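PDB 3B4N: endo-pectate lyase from Erwinia chrysanthemi, which probably cleaves polygalacturonate and methylated pectins by calcium-dependent beta-elimination, acting at internal bonds of the chain. Local coordinates for residues 136-141 against 163-168. Numbering follows the deposited sequence.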
# COMPACT_ATOMS: atom_id res chain seq x y z
N GLY A 136 -14.47 -6.69 1.63
CA GLY A 136 -13.87 -7.26 0.43
C GLY A 136 -14.51 -6.93 -0.91
O GLY A 136 -14.14 -7.52 -1.92
N VAL A 137 -15.44 -5.98 -0.94
CA VAL A 137 -16.08 -5.63 -2.20
C VAL A 137 -15.15 -4.84 -3.10
O VAL A 137 -14.13 -4.32 -2.66
CB VAL A 137 -17.36 -4.79 -1.98
CG1 VAL A 137 -18.35 -5.56 -1.11
CG2 VAL A 137 -17.01 -3.45 -1.36
N THR A 138 -15.53 -4.76 -4.38
CA THR A 138 -14.77 -4.03 -5.38
C THR A 138 -15.50 -2.75 -5.75
O THR A 138 -16.73 -2.73 -5.83
CB THR A 138 -14.62 -4.85 -6.69
OG1 THR A 138 -13.83 -6.02 -6.44
CG2 THR A 138 -13.95 -4.01 -7.79
N ILE A 139 -14.75 -1.67 -5.94
CA ILE A 139 -15.35 -0.42 -6.37
C ILE A 139 -14.44 0.17 -7.43
O ILE A 139 -13.26 -0.18 -7.52
CB ILE A 139 -15.52 0.62 -5.23
CG1 ILE A 139 -14.16 1.07 -4.71
CG2 ILE A 139 -16.40 0.03 -4.13
CD1 ILE A 139 -14.26 2.27 -3.78
N GLY A 140 -14.99 1.04 -8.26
CA GLY A 140 -14.20 1.66 -9.30
C GLY A 140 -15.10 2.50 -10.19
O GLY A 140 -16.31 2.29 -10.22
N THR A 141 -14.50 3.45 -10.88
CA THR A 141 -15.25 4.31 -11.79
C THR A 141 -14.54 4.22 -13.14
O THR A 141 -14.87 3.36 -13.97
CB THR A 141 -15.32 5.77 -11.28
OG1 THR A 141 -14.01 6.26 -10.98
CG2 THR A 141 -16.19 5.86 -10.02
N ASN A 163 -10.48 -3.58 3.96
CA ASN A 163 -10.94 -4.68 3.11
C ASN A 163 -11.68 -4.18 1.88
O ASN A 163 -12.89 -4.40 1.73
CB ASN A 163 -11.85 -5.60 3.93
CG ASN A 163 -11.24 -6.00 5.25
OD1 ASN A 163 -11.90 -5.95 6.29
ND2 ASN A 163 -9.98 -6.41 5.23
N LEU A 164 -10.96 -3.52 0.99
CA LEU A 164 -11.57 -2.96 -0.21
C LEU A 164 -10.68 -3.21 -1.40
O LEU A 164 -9.46 -3.18 -1.29
CB LEU A 164 -11.75 -1.45 -0.01
CG LEU A 164 -12.32 -0.61 -1.17
CD1 LEU A 164 -13.79 -0.98 -1.41
CD2 LEU A 164 -12.20 0.87 -0.81
N ARG A 165 -11.30 -3.46 -2.55
CA ARG A 165 -10.56 -3.68 -3.78
C ARG A 165 -10.94 -2.59 -4.76
O ARG A 165 -12.12 -2.26 -4.91
CB ARG A 165 -10.89 -5.05 -4.39
CG ARG A 165 -10.01 -5.43 -5.59
CD ARG A 165 -10.59 -6.64 -6.32
NE ARG A 165 -10.85 -7.75 -5.41
CZ ARG A 165 -9.94 -8.65 -5.04
NH1 ARG A 165 -10.28 -9.61 -4.20
NH2 ARG A 165 -8.71 -8.61 -5.53
N ILE A 166 -9.93 -2.02 -5.40
CA ILE A 166 -10.12 -0.97 -6.39
C ILE A 166 -9.89 -1.61 -7.75
O ILE A 166 -8.82 -2.18 -8.01
CB ILE A 166 -9.10 0.18 -6.19
CG1 ILE A 166 -9.16 0.69 -4.75
CG2 ILE A 166 -9.39 1.32 -7.18
CD1 ILE A 166 -10.52 1.20 -4.32
N SER A 167 -10.89 -1.55 -8.63
CA SER A 167 -10.79 -2.15 -9.96
C SER A 167 -9.65 -1.64 -10.84
O SER A 167 -9.26 -0.48 -10.75
CB SER A 167 -12.12 -2.01 -10.70
OG SER A 167 -12.31 -0.68 -11.16
N ALA A 168 -9.14 -2.52 -11.69
CA ALA A 168 -8.04 -2.17 -12.57
C ALA A 168 -8.35 -1.02 -13.52
O ALA A 168 -7.48 -0.21 -13.81
CB ALA A 168 -7.61 -3.39 -13.38
O HOH W 1 -13.46 -7.77 -4.47
O HOH W 2 -12.59 -9.78 -2.13
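Thr138 and Arg165, paired across two parallel strands, send their side chains to the same face of the sheet. The arginine chain leaves with CG anti to the backbone N (chi1 -173°) and stays extended at chi2, which carries CD to 3.3 Å from Thr138 OG1; the bend at chi3 then turns NE and the guanidinium, with that hydroxyl at the edge of the group, in its plane. One water joins the pair, held by Thr138 OG1 and by Gly136 O while accepting from Arg165 NE (2.8 Å); a second links Gly136 O to Arg165 NH1. The far end of the guanidinium turns to Glu190, a salt bridge through NH2, which also bonds Leu26 O. Backbone hydrogen bonds set the register: Arg165 N to Val137 O, Ile139 N to Arg165 O (2.9 Å) and Ser167 N to Ile139 O. These are neighbouring rungs of the right-handed parallel beta-helix, close to its N-terminal end, where 164-166 is paired in turn with strand 181-189. On the other face the side chains of Ile139 and Ile166 run side by side in the same direction, stacked inward, CG1 against CD1 at 3.7 Å. Leu164 meets Ile139 at roughly a right angle, its CD2 3.9 Å from Ile139 CD1, and both rest on Ile154 of strand 154-157, in another sheet. Farther along, Ser167 OG lies 3.5 Å from Gly140 CA, against the bare glycine backbone.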